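Long-range contacts in NALP (Neisseria meningitidis, PDB 1UYN), which forms the outer-membrane translocator pore of an autotransporter, through which the secreted serine-protease passenger domain passes to the cell surface: residues A[131-136]-A[147-152]; A[205-210]-A[239-244]; A[14-19]-A[56-61]; A[126-131]-A[154-159]. All coordinates share one frame; numbering follows the deposited sequence.

Interaction 1: residues A[131-136]-A[147-152]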
loop_
_atom_site.group_PDB
_atom_site.type_symbol
_atom_site.label_atom_id
_atom_site.label_comp_id
_atom_site.label_asym_id
_atom_site.label_seq_id
_atom_site.Cartn_x
_atom_site.Cartn_y
_atom_site.Cartn_z
ATOM N N ARG A 131 2.234 6.237 -11.073
ATOM C CA ARG A 131 1.324 7.110 -11.726
ATOM C C ARG A 131 -0.066 6.581 -11.482
ATOM O O ARG A 131 -0.256 5.407 -11.248
ATOM C CB ARG A 131 1.624 7.127 -13.205
ATOM C CG ARG A 131 3.037 7.530 -13.539
ATOM C CD ARG A 131 3.223 9.035 -13.574
ATOM N NE ARG A 131 3.146 9.494 -14.956
ATOM C CZ ARG A 131 2.339 10.459 -15.375
ATOM N NH1 ARG A 131 1.526 11.116 -14.527
ATOM N NH2 ARG A 131 2.333 10.769 -16.666
ATOM N N TYR A 132 -1.043 7.469 -11.487
ATOM C CA TYR A 132 -2.413 7.027 -11.313
ATOM C C TYR A 132 -3.358 7.796 -12.219
ATOM O O TYR A 132 -3.058 8.889 -12.651
ATOM C CB TYR A 132 -2.829 7.041 -9.826
ATOM C CG TYR A 132 -3.009 8.395 -9.211
ATOM C CD1 TYR A 132 -4.203 9.067 -9.320
ATOM C CD2 TYR A 132 -1.987 8.996 -8.497
ATOM C CE1 TYR A 132 -4.381 10.291 -8.764
ATOM C CE2 TYR A 132 -2.152 10.242 -7.943
ATOM C CZ TYR A 132 -3.364 10.888 -8.076
ATOM O OH TYR A 132 -3.566 12.150 -7.517
ATOM N N LYS A 133 -4.461 7.161 -12.552
ATOM C CA LYS A 133 -5.518 7.796 -13.295
ATOM C C LYS A 133 -6.829 7.521 -12.577
ATOM O O LYS A 133 -7.181 6.389 -12.368
ATOM C CB LYS A 133 -5.581 7.257 -14.729
ATOM C CG LYS A 133 -6.509 8.098 -15.620
ATOM C CD LYS A 133 -6.400 7.762 -17.124
ATOM C CE LYS A 133 -7.701 7.079 -17.671
ATOM N NZ LYS A 133 -8.378 7.857 -18.791
ATOM N N ASN A 134 -7.544 8.575 -12.223
ATOM C CA ASN A 134 -8.849 8.461 -11.572
ATOM C C ASN A 134 -9.902 8.853 -12.576
ATOM O O ASN A 134 -9.851 9.936 -13.161
ATOM C CB ASN A 134 -8.939 9.422 -10.360
ATOM C CG ASN A 134 -8.063 8.992 -9.195
ATOM O OD1 ASN A 134 -7.526 7.877 -9.170
ATOM N ND2 ASN A 134 -7.883 9.887 -8.244
ATOM N N SER A 135 -10.847 7.956 -12.796
ATOM C CA SER A 135 -12.021 8.246 -13.607
ATOM C C SER A 135 -13.177 8.404 -12.670
ATOM O O SER A 135 -13.438 7.545 -11.900
ATOM C CB SER A 135 -12.297 7.119 -14.550
ATOM O OG SER A 135 -11.383 7.214 -15.592
ATOM N N ILE A 136 -13.825 9.546 -12.706
ATOM C CA ILE A 136 -14.926 9.825 -11.826
ATOM C C ILE A 136 -16.138 9.920 -12.676
ATOM O O ILE A 136 -16.064 10.481 -13.719
ATOM C CB ILE A 136 -14.669 11.153 -11.132
ATOM C CG1 ILE A 136 -13.833 10.954 -9.853
ATOM C CG2 ILE A 136 -15.961 11.803 -10.774
ATOM C CD1 ILE A 136 -12.482 10.281 -10.032
ATOM N N GLU A 147 -18.450 13.281 -16.152
ATOM C CA GLU A 147 -17.300 12.393 -16.180
ATOM C C GLU A 147 -16.035 13.247 -16.058
ATOM O O GLU A 147 -15.960 14.333 -16.598
ATOM C CB GLU A 147 -17.252 11.487 -17.424
ATOM C CG GLU A 147 -18.548 11.298 -18.233
ATOM C CD GLU A 147 -19.606 10.381 -17.571
ATOM O OE1 GLU A 147 -19.260 9.232 -17.161
ATOM O OE2 GLU A 147 -20.814 10.822 -17.506
ATOM N N GLY A 148 -15.055 12.749 -15.310
ATOM C CA GLY A 148 -13.830 13.478 -15.049
ATOM C C GLY A 148 -12.626 12.595 -14.903
ATOM O O GLY A 148 -12.681 11.517 -14.338
ATOM N N SER A 149 -11.512 13.054 -15.428
ATOM C CA SER A 149 -10.341 12.196 -15.533
ATOM C C SER A 149 -9.124 12.962 -15.066
ATOM O O SER A 149 -8.848 14.086 -15.509
ATOM C CB SER A 149 -10.177 11.678 -16.984
ATOM O OG SER A 149 -9.660 10.344 -16.967
ATOM N N VAL A 150 -8.399 12.383 -14.131
ATOM C CA VAL A 150 -7.245 13.109 -13.571
ATOM C C VAL A 150 -6.086 12.178 -13.383
ATOM O O VAL A 150 -6.273 11.026 -13.012
ATOM C CB VAL A 150 -7.581 13.872 -12.244
ATOM C CG1 VAL A 150 -8.014 12.941 -11.190
ATOM C CG2 VAL A 150 -6.393 14.688 -11.758
ATOM N N ASN A 151 -4.905 12.690 -13.670
ATOM C CA ASN A 151 -3.704 11.956 -13.478
ATOM C C ASN A 151 -2.954 12.507 -12.336
ATOM O O ASN A 151 -3.030 13.673 -12.056
ATOM C CB ASN A 151 -2.834 11.969 -14.726
ATOM C CG ASN A 151 -3.591 11.541 -15.963
ATOM O OD1 ASN A 151 -3.649 12.299 -16.946
ATOM N ND2 ASN A 151 -4.175 10.348 -15.936
ATOM N N GLY A 152 -2.227 11.646 -11.659
ATOM C CA GLY A 152 -1.289 12.087 -10.659
ATOM C C GLY A 152 -0.052 11.197 -10.604
ATOM O O GLY A 152 0.104 10.243 -11.338
HETATM O O HOH W 1 -10.991 8.013 -18.084
#

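Interaction 2: residues A[205-210]-A[239-244]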
loop_
_atom_site.group_PDB
_atom_site.type_symbol
_atom_site.label_atom_id
_atom_site.label_comp_id
_atom_site.label_asym_id
_atom_site.label_seq_id
_atom_site.Cartn_x
_atom_site.Cartn_y
_atom_site.Cartn_z
ATOM N N GLU A 205 1.001 17.474 -2.455
ATOM C CA GLU A 205 0.790 17.288 -1.015
ATOM C C GLU A 205 1.734 16.227 -0.427
ATOM O O GLU A 205 1.728 15.086 -0.838
ATOM C CB GLU A 205 -0.668 16.989 -0.774
ATOM C CG GLU A 205 -1.067 16.625 0.629
ATOM C CD GLU A 205 -1.304 17.810 1.529
ATOM O OE1 GLU A 205 -1.174 18.957 1.057
ATOM O OE2 GLU A 205 -1.608 17.571 2.733
ATOM N N GLY A 206 2.547 16.617 0.542
ATOM C CA GLY A 206 3.477 15.729 1.162
ATOM C C GLY A 206 3.098 15.380 2.582
ATOM O O GLY A 206 2.972 16.316 3.417
ATOM N N THR A 207 3.027 14.060 2.885
ATOM C CA THR A 207 2.639 13.575 4.192
ATOM C C THR A 207 3.639 12.563 4.819
ATOM O O THR A 207 3.926 11.493 4.280
ATOM C CB THR A 207 1.263 12.932 4.084
ATOM O OG1 THR A 207 0.324 13.853 3.529
ATOM C CG2 THR A 207 0.672 12.670 5.454
ATOM N N LEU A 208 4.172 12.928 5.977
ATOM C CA LEU A 208 4.913 12.013 6.810
ATOM C C LEU A 208 3.993 11.136 7.603
ATOM O O LEU A 208 3.017 11.616 8.167
ATOM C CB LEU A 208 5.767 12.789 7.794
ATOM C CG LEU A 208 6.960 12.061 8.400
ATOM C CD1 LEU A 208 7.939 11.600 7.363
ATOM C CD2 LEU A 208 7.607 13.084 9.310
ATOM N N VAL A 209 4.359 9.860 7.664
ATOM C CA VAL A 209 3.608 8.791 8.329
ATOM C C VAL A 209 4.545 8.080 9.289
ATOM O O VAL A 209 5.649 7.640 8.905
ATOM C CB VAL A 209 3.084 7.707 7.306
ATOM C CG1 VAL A 209 2.176 6.722 8.019
ATOM C CG2 VAL A 209 2.329 8.341 6.143
ATOM N N GLY A 210 4.120 7.940 10.525
ATOM C CA GLY A 210 4.871 7.163 11.495
ATOM C C GLY A 210 4.252 5.796 11.575
ATOM O O GLY A 210 3.044 5.637 11.528
ATOM N N ARG A 239 -3.091 15.518 5.461
ATOM C CA ARG A 239 -3.231 14.755 4.239
ATOM C C ARG A 239 -4.528 15.203 3.649
ATOM O O ARG A 239 -5.546 14.574 3.821
ATOM C CB ARG A 239 -3.233 13.264 4.500
ATOM C CG ARG A 239 -3.114 12.438 3.235
ATOM C CD ARG A 239 -3.345 10.970 3.437
ATOM N NE ARG A 239 -2.242 10.259 4.110
ATOM C CZ ARG A 239 -1.116 9.832 3.507
ATOM N NH1 ARG A 239 -0.890 10.074 2.208
ATOM N NH2 ARG A 239 -0.211 9.181 4.212
ATOM N N ASP A 240 -4.463 16.346 2.985
ATOM C CA ASP A 240 -5.592 16.965 2.301
ATOM C C ASP A 240 -5.398 16.808 0.798
ATOM O O ASP A 240 -4.390 17.296 0.236
ATOM C CB ASP A 240 -5.593 18.454 2.644
ATOM C CG ASP A 240 -6.964 19.090 2.595
ATOM O OD1 ASP A 240 -7.909 18.535 1.965
ATOM O OD2 ASP A 240 -7.135 20.203 3.173
ATOM N N TYR A 241 -6.339 16.124 0.165
ATOM C CA TYR A 241 -6.345 16.009 -1.273
ATOM C C TYR A 241 -7.526 16.739 -1.879
ATOM O O TYR A 241 -7.876 16.519 -3.018
ATOM C CB TYR A 241 -6.319 14.552 -1.667
ATOM C CG TYR A 241 -5.067 13.836 -1.217
ATOM C CD1 TYR A 241 -3.821 14.474 -1.255
ATOM C CD2 TYR A 241 -5.130 12.518 -0.786
ATOM C CE1 TYR A 241 -2.671 13.840 -0.830
ATOM C CE2 TYR A 241 -3.973 11.837 -0.359
ATOM C CZ TYR A 241 -2.738 12.516 -0.375
ATOM O OH TYR A 241 -1.588 11.886 0.039
ATOM N N THR A 242 -8.105 17.659 -1.134
ATOM C CA THR A 242 -9.150 18.507 -1.658
ATOM C C THR A 242 -8.559 19.503 -2.637
ATOM O O THR A 242 -7.684 20.278 -2.276
ATOM C CB THR A 242 -9.859 19.215 -0.512
ATOM O OG1 THR A 242 -10.619 18.239 0.220
ATOM C CG2 THR A 242 -10.881 20.179 -1.023
ATOM N N VAL A 243 -9.031 19.455 -3.881
ATOM C CA VAL A 243 -8.533 20.339 -4.923
ATOM C C VAL A 243 -9.310 21.637 -4.937
ATOM O O VAL A 243 -10.513 21.645 -4.712
ATOM C CB VAL A 243 -8.572 19.692 -6.339
ATOM C CG1 VAL A 243 -7.899 18.346 -6.328
ATOM C CG2 VAL A 243 -9.948 19.553 -6.836
ATOM N N THR A 244 -8.565 22.718 -5.144
ATOM C CA THR A 244 -9.081 24.038 -5.489
ATOM C C THR A 244 -9.575 24.018 -6.920
ATOM O O THR A 244 -8.807 23.699 -7.818
ATOM C CB THR A 244 -7.929 25.046 -5.476
ATOM O OG1 THR A 244 -7.370 25.123 -4.172
ATOM C CG2 THR A 244 -8.425 26.464 -5.817
HETATM O O HOH W 2 0.331 13.206 0.835
#

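Interaction 3: residues A[14-19]-A[56-61]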
loop_
_atom_site.group_PDB
_atom_site.type_symbol
_atom_site.label_atom_id
_atom_site.label_comp_id
_atom_site.label_asym_id
_atom_site.label_seq_id
_atom_site.Cartn_x
_atom_site.Cartn_y
_atom_site.Cartn_z
ATOM N N TYR A 14 -13.233 13.615 -5.849
ATOM C CA TYR A 14 -11.852 13.608 -6.263
ATOM C C TYR A 14 -10.866 13.496 -5.093
ATOM O O TYR A 14 -9.924 12.738 -5.179
ATOM C CB TYR A 14 -11.550 14.798 -7.124
ATOM C CG TYR A 14 -12.354 14.774 -8.362
ATOM C CD1 TYR A 14 -11.911 14.105 -9.454
ATOM C CD2 TYR A 14 -13.585 15.421 -8.434
ATOM C CE1 TYR A 14 -12.680 14.053 -10.608
ATOM C CE2 TYR A 14 -14.350 15.388 -9.588
ATOM C CZ TYR A 14 -13.889 14.695 -10.657
ATOM O OH TYR A 14 -14.598 14.627 -11.804
ATOM N N ALA A 15 -11.066 14.252 -4.012
ATOM C CA ALA A 15 -10.184 14.152 -2.833
ATOM C C ALA A 15 -10.158 12.741 -2.270
ATOM O O ALA A 15 -9.116 12.225 -1.950
ATOM C CB ALA A 15 -10.627 15.111 -1.726
ATOM N N ASP A 16 -11.335 12.146 -2.162
ATOM C CA ASP A 16 -11.540 10.858 -1.548
ATOM C C ASP A 16 -10.955 9.709 -2.328
ATOM O O ASP A 16 -10.420 8.769 -1.738
ATOM C CB ASP A 16 -13.050 10.623 -1.409
ATOM C CG ASP A 16 -13.681 11.495 -0.342
ATOM O OD1 ASP A 16 -12.927 12.122 0.418
ATOM O OD2 ASP A 16 -14.917 11.640 -0.184
ATOM N N SER A 17 -11.114 9.734 -3.643
ATOM C CA SER A 17 -10.533 8.692 -4.503
ATOM C C SER A 17 -9.023 8.777 -4.473
ATOM O O SER A 17 -8.340 7.773 -4.246
ATOM C CB SER A 17 -11.032 8.786 -5.922
ATOM O OG SER A 17 -10.991 10.118 -6.398
ATOM N N THR A 18 -8.475 9.978 -4.617
ATOM C CA THR A 18 -7.027 10.135 -4.448
ATOM C C THR A 18 -6.549 9.609 -3.106
ATOM O O THR A 18 -5.593 8.852 -3.043
ATOM C CB THR A 18 -6.604 11.575 -4.570
ATOM O OG1 THR A 18 -7.051 12.101 -5.821
ATOM C CG2 THR A 18 -5.095 11.652 -4.631
ATOM N N ALA A 19 -7.211 10.016 -2.038
ATOM C CA ALA A 19 -6.919 9.492 -0.690
ATOM C C ALA A 19 -6.961 7.950 -0.633
ATOM O O ALA A 19 -6.093 7.325 -0.006
ATOM C CB ALA A 19 -7.922 10.052 0.305
ATOM N N TRP A 56 -14.838 4.001 4.597
ATOM C CA TRP A 56 -14.089 5.139 5.112
ATOM C C TRP A 56 -14.957 6.388 5.115
ATOM O O TRP A 56 -15.402 6.829 4.070
ATOM C CB TRP A 56 -12.846 5.313 4.236
ATOM C CG TRP A 56 -11.704 6.189 4.754
ATOM C CD1 TRP A 56 -11.662 6.937 5.914
ATOM C CD2 TRP A 56 -10.429 6.411 4.097
ATOM N NE1 TRP A 56 -10.453 7.598 6.007
ATOM C CE2 TRP A 56 -9.682 7.305 4.911
ATOM C CE3 TRP A 56 -9.847 5.941 2.900
ATOM C CZ2 TRP A 56 -8.391 7.738 4.576
ATOM C CZ3 TRP A 56 -8.551 6.390 2.553
ATOM C CH2 TRP A 56 -7.842 7.277 3.390
ATOM N N GLU A 57 -15.225 6.948 6.288
ATOM C CA GLU A 57 -15.740 8.312 6.375
ATOM C C GLU A 57 -14.600 9.343 6.289
ATOM O O GLU A 57 -13.773 9.436 7.195
ATOM C CB GLU A 57 -16.500 8.527 7.677
ATOM C CG GLU A 57 -17.329 9.809 7.689
ATOM C CD GLU A 57 -18.750 9.558 7.269
ATOM O OE1 GLU A 57 -19.028 8.383 6.912
ATOM O OE2 GLU A 57 -19.592 10.511 7.299
ATOM N N GLN A 58 -14.580 10.120 5.214
ATOM C CA GLN A 58 -13.551 11.119 4.987
ATOM C C GLN A 58 -14.163 12.499 5.080
ATOM O O GLN A 58 -14.486 13.123 4.053
ATOM C CB GLN A 58 -12.927 10.950 3.598
ATOM C CG GLN A 58 -12.092 9.696 3.428
ATOM C CD GLN A 58 -11.184 9.777 2.231
ATOM O OE1 GLN A 58 -10.286 10.629 2.202
ATOM N NE2 GLN A 58 -11.392 8.878 1.238
ATOM N N GLY A 59 -14.327 12.971 6.320
ATOM C CA GLY A 59 -14.817 14.309 6.592
ATOM C C GLY A 59 -16.240 14.485 6.128
ATOM O O GLY A 59 -16.520 15.354 5.317
ATOM N N GLY A 60 -17.129 13.637 6.629
ATOM C CA GLY A 60 -18.559 13.783 6.398
ATOM C C GLY A 60 -19.111 12.849 5.323
ATOM O O GLY A 60 -20.331 12.604 5.264
ATOM N N VAL A 61 -18.220 12.301 4.499
ATOM C CA VAL A 61 -18.617 11.480 3.368
ATOM C C VAL A 61 -18.131 10.053 3.562
ATOM O O VAL A 61 -16.931 9.833 3.571
ATOM C CB VAL A 61 -18.021 12.075 2.070
ATOM C CG1 VAL A 61 -18.603 11.417 0.851
ATOM C CG2 VAL A 61 -18.262 13.586 2.018
#

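Interaction 4: residues A[126-131]-A[154-159]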
loop_
_atom_site.group_PDB
_atom_site.type_symbol
_atom_site.label_atom_id
_atom_site.label_comp_id
_atom_site.label_asym_id
_atom_site.label_seq_id
_atom_site.Cartn_x
_atom_site.Cartn_y
_atom_site.Cartn_z
ATOM N N LEU A 126 13.116 2.370 1.489
ATOM C CA LEU A 126 12.052 2.059 0.527
ATOM C C LEU A 126 11.820 3.285 -0.362
ATOM O O LEU A 126 11.932 4.408 0.087
ATOM C CB LEU A 126 10.742 1.709 1.249
ATOM C CG LEU A 126 10.861 0.675 2.385
ATOM C CD1 LEU A 126 9.629 0.608 3.224
ATOM C CD2 LEU A 126 11.182 -0.705 1.843
ATOM N N PHE A 127 11.527 3.041 -1.628
ATOM C CA PHE A 127 11.185 4.098 -2.575
ATOM C C PHE A 127 10.142 3.573 -3.569
ATOM O O PHE A 127 10.135 2.408 -3.947
ATOM C CB PHE A 127 12.432 4.557 -3.321
ATOM C CG PHE A 127 12.145 5.496 -4.455
ATOM C CD1 PHE A 127 11.929 6.858 -4.209
ATOM C CD2 PHE A 127 12.062 5.034 -5.771
ATOM C CE1 PHE A 127 11.648 7.757 -5.253
ATOM C CE2 PHE A 127 11.800 5.943 -6.827
ATOM C CZ PHE A 127 11.588 7.298 -6.551
ATOM N N SER A 128 9.246 4.423 -3.994
ATOM C CA SER A 128 8.263 4.025 -4.986
ATOM C C SER A 128 7.881 5.239 -5.814
ATOM O O SER A 128 7.911 6.396 -5.347
ATOM C CB SER A 128 7.050 3.412 -4.317
ATOM O OG SER A 128 6.279 4.425 -3.697
ATOM N N TYR A 129 7.595 4.965 -7.076
ATOM C CA TYR A 129 7.154 5.985 -8.005
ATOM C C TYR A 129 6.025 5.309 -8.704
ATOM O O TYR A 129 6.232 4.257 -9.309
ATOM C CB TYR A 129 8.240 6.385 -9.017
ATOM C CG TYR A 129 7.825 7.501 -9.937
ATOM C CD1 TYR A 129 7.150 7.244 -11.129
ATOM C CD2 TYR A 129 8.081 8.816 -9.611
ATOM C CE1 TYR A 129 6.772 8.285 -11.987
ATOM C CE2 TYR A 129 7.702 9.871 -10.453
ATOM C CZ TYR A 129 7.052 9.612 -11.648
ATOM O OH TYR A 129 6.669 10.688 -12.488
ATOM N N GLY A 130 4.838 5.897 -8.606
ATOM C CA GLY A 130 3.754 5.465 -9.438
ATOM C C GLY A 130 2.961 6.596 -10.038
ATOM O O GLY A 130 2.992 7.736 -9.581
ATOM N N ARG A 131 2.234 6.237 -11.073
ATOM C CA ARG A 131 1.324 7.110 -11.726
ATOM C C ARG A 131 -0.066 6.581 -11.482
ATOM O O ARG A 131 -0.256 5.407 -11.248
ATOM C CB ARG A 131 1.624 7.127 -13.205
ATOM C CG ARG A 131 3.037 7.530 -13.539
ATOM C CD ARG A 131 3.223 9.035 -13.574
ATOM N NE ARG A 131 3.146 9.494 -14.956
ATOM C CZ ARG A 131 2.339 10.459 -15.375
ATOM N NH1 ARG A 131 1.526 11.116 -14.527
ATOM N NH2 ARG A 131 2.333 10.769 -16.666
ATOM N N LEU A 154 2.438 9.657 -7.409
ATOM C CA LEU A 154 2.661 9.463 -5.995
ATOM C C LEU A 154 4.027 8.868 -5.767
ATOM O O LEU A 154 4.360 7.841 -6.351
ATOM C CB LEU A 154 1.608 8.524 -5.467
ATOM C CG LEU A 154 1.747 8.104 -4.033
ATOM C CD1 LEU A 154 1.716 9.343 -3.078
ATOM C CD2 LEU A 154 0.628 7.120 -3.781
ATOM N N MET A 155 4.825 9.487 -4.915
ATOM C CA MET A 155 6.101 8.897 -4.534
ATOM C C MET A 155 6.138 8.565 -3.084
ATOM O O MET A 155 5.608 9.277 -2.287
ATOM C CB MET A 155 7.232 9.837 -4.833
ATOM C CG MET A 155 7.424 9.928 -6.329
ATOM S SD MET A 155 8.662 11.143 -6.810
ATOM C CE MET A 155 10.000 10.952 -5.201
ATOM N N GLN A 156 6.783 7.489 -2.732
ATOM C CA GLN A 156 6.963 7.211 -1.328
ATOM C C GLN A 156 8.449 7.038 -1.078
ATOM O O GLN A 156 9.200 6.517 -1.938
ATOM C CB GLN A 156 6.198 5.949 -0.917
ATOM C CG GLN A 156 4.712 5.976 -1.210
ATOM C CD GLN A 156 4.169 4.590 -1.209
ATOM O OE1 GLN A 156 4.740 3.707 -1.857
ATOM N NE2 GLN A 156 3.078 4.371 -0.503
ATOM N N LEU A 157 8.860 7.529 0.089
ATOM C CA LEU A 157 10.174 7.266 0.652
ATOM C C LEU A 157 10.035 6.764 2.090
ATOM O O LEU A 157 9.280 7.317 2.893
ATOM C CB LEU A 157 11.000 8.540 0.655
ATOM C CG LEU A 157 12.016 8.616 -0.474
ATOM C CD1 LEU A 157 12.558 10.031 -0.534
ATOM C CD2 LEU A 157 13.179 7.624 -0.176
ATOM N N GLY A 158 10.795 5.738 2.418
ATOM C CA GLY A 158 10.621 5.040 3.666
ATOM C C GLY A 158 11.956 4.742 4.317
ATOM O O GLY A 158 12.948 4.412 3.643
ATOM N N ALA A 159 11.967 4.845 5.637
ATOM C CA ALA A 159 13.104 4.475 6.399
ATOM C C ALA A 159 12.565 3.703 7.576
ATOM O O ALA A 159 11.734 4.183 8.276
ATOM C CB ALA A 159 13.870 5.703 6.838
HETATM O O HOH W 3 4.166 5.421 -4.968
#

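Interaction 1: residues A[131-136]-A[147-152]
The Tyr132 ring lies flat over Gly152. Gly152 CA sits 3.7 Å from the centroid of the Tyr132 ring, over one face and shifted toward the rim, in a CH-pi contact. The ring gets there because CG is held between the backbone N and the carbonyl carbon (chi1 71°), which folds it across the neighbouring strand. Gly152 has no side chain in the way. The phenol OH is held by Gln186 on strand 172-192.

Asn134 and Val150 continue on the same face, with Val150 CG1 3.7 Å from Asn134 CB. OD1 of Asn134 is taken by Thr104. Ile136 follows, opposite Gly148. The two segments belong to one hairpin of the translocator beta-barrel, antiparallel at 170°. Tyr132-Gly152, Asn134-Val150 and Ile136-Gly148 are hydrogen-bonded pairs. Tyr132 over Gly152 is an aromatic-glycine pair across strands, of the kind known from outer-membrane barrels. This face looks into the barrel, where Tyr132, Asn134 and Ile136 touch helix 12-34.

The opposite face carries Lys133, Ser135, Ser149 and Asn151 and is polar. Lys133 and Asn151 run side by side, with Asn151 ND2 3.3 Å from Lys133 CG. The lysine chain starts anti to its own N (chi1 -169°) and bends at chi3 and chi4, which turns the ammonium along the strands toward the two serines. A water joins the tips: it accepts from Lys133 NZ at 2.7 Å, and it is also hydrogen-bonded to Ser135 OG at 2.6 Å and Ser149 OG at 2.9 Å. At the end of the pair the guanidinium of Arg131 brings its edge to Gly152 O, with NH1 3.6 Å from that oxygen.

Interaction 2: residues A[205-210]-A[239-244]
This is a polar contact between the strand 199-219 and the loop that follows strand 224-235, near one end of the barrel. It is carried by Glu205 and Thr207 on the strand and by Arg239, Asp240 and Tyr241 on the loop.

One direct hydrogen bond joins the two sides. Asp240 N donates to Glu205 OE2 at 3.1 Å, and the bond is nearly straight (172°). The N-H comes from above the carboxylate plane. The glutamate chain leaves anti to the backbone N (chi1 174°), which puts Glu205 CG 3.5 Å from Tyr241 CE1; the bend at chi2 (83°) then turns the carboxylate to Asp240 N. The carboxylate and the Tyr241 ring stand nearly at right angles.

Arg239 and Thr207 cross at about a right angle. Thr207 CG2 lies over one face of the guanidinium, 3.7 Å above the plane, while Val209 CG2 comes to its edge, 3.3 Å from NH2. The plane of the guanidinium is also used within the loop: NH1 donates to Tyr241 OH at 2.9 Å. Salt bridges to Asp235 and Asp182 hold NE and NH2. A water donates to Glu205 O and Thr207 OG1 and is hydrogen-bonded to Tyr241 OH, so the phenol is tied to the strand as well. Thr207 OG1 is also bonded to Gly238 O. Asp240 OD1 accepts from Thr242 N in an Asx turn, which shapes the loop.

Strand 172-192 runs beside 199-219 and supplies Asp182, while helix 12-34 inside the barrel meets Arg239 at Ala22 and Tyr241 at Thr18 and Ala19.

Interaction 3: residues A[14-19]-A[56-61]
Asp16 and Gln58 pass flank to flank, heading opposite ways, with carboxylate and amide planes 40° apart. Asp16 sits on helix 12-34, which lies inside the barrel. Gln58 is at the turn of the hairpin 43-57/62-79. Asp16 OD1 runs alongside the glutamine, 3.4 Å from Gln58 CB, and Asp16 OD2 reaches on to Val61, 3.8 Å from Val61 CG1.

The glutamine chain starts beside its backbone N (chi1 -69°) and is extended beyond CG. This carries the amide past the aspartate to the helix backbone. There Gln58 NE2 donates to Asp16 O at 3.1 Å, with the acceptor near the amide plane. Gln58 OE1 lies beside the Ala19 methyl, 3.1 Å from Ala19 CB. Gln58 CG lies over one face of the Trp56 ring, 3.5 Å above its plane, so the indole backs the glutamine. The ring offers its edge to the helix: Trp56 CZ3 is 3.7 Å from Ala19 O. Trp56 also packs edge-to-face on Tyr295.

Gln58 N bonds to Val61 O across Gly59 and Gly60, both with positive phi, so Gln58 and Val61 close a tight turn against the helix.

Trp95 of strand 82-97 touches Asp16, Trp56 and Gln58. Asp16 OD2 also lies close to Glu97 OE2, a like charge, which would probably favour protonation of one of the two carboxyl groups.

Interaction 4: residues A[126-131]-A[154-159]
The rings of Phe127 and Tyr129 meet strand 145-163 in different ways. Phe127 brings its edge to two aliphatic groups, with Met155 CE 3.6 Å from Phe127 CE1 and Leu157 CG 4.1 Å from Phe127 CD1. Tyr129 takes sulfur at its edge: Met155 SD is 4.9 Å from the centroid of the Tyr129 ring, a Met-aromatic contact. Both rings start anti to the backbone N (Phe127 chi1 171°), and Met155 lies across them obliquely. This face is on the barrel surface, consistent with contact with lipid.

On the other face Ser128 OG donates to Gln156 OE1 at 2.5 Å. A water donates to Ser128 OG and to Leu154 O, so it joins the hydroxyl to the opposite strand. Leu126-Gly158, Ser128-Gln156 and Gly130-Leu154 are hydrogen-bonded pairs of this antiparallel transmembrane hairpin.

Strand 121-139 continues the sheet toward 100-117, bonding Phe127 to Ala111 and Tyr129 to Leu109. Strand 145-163 bonds on its far side to 172-192. Inside the barrel helix 12-34 packs against Leu126 and Leu154, and Gln25 O receives Gln156 NE2.

From the N terminus, helix 12-34 comes first. Interaction 3 closes a loop between this helix and the turn of the first hairpin, after strand 43-57. The chain then runs through strands 62-79, 82-97 and 100-117 before interaction 4 opens. Interaction 4 and interaction 1 both lie on the hairpin 121-139/145-163. Interaction 1 is nested inside interaction 4, and the two share Arg131. Interaction 2 follows in series and ties strand 199-219 to the loop after 224-235. None of the loops cross. Residues 14-19 touch both interaction 1 and interaction 2, so the helix ties the hairpin 121-139/145-163 to the loop after 224-235.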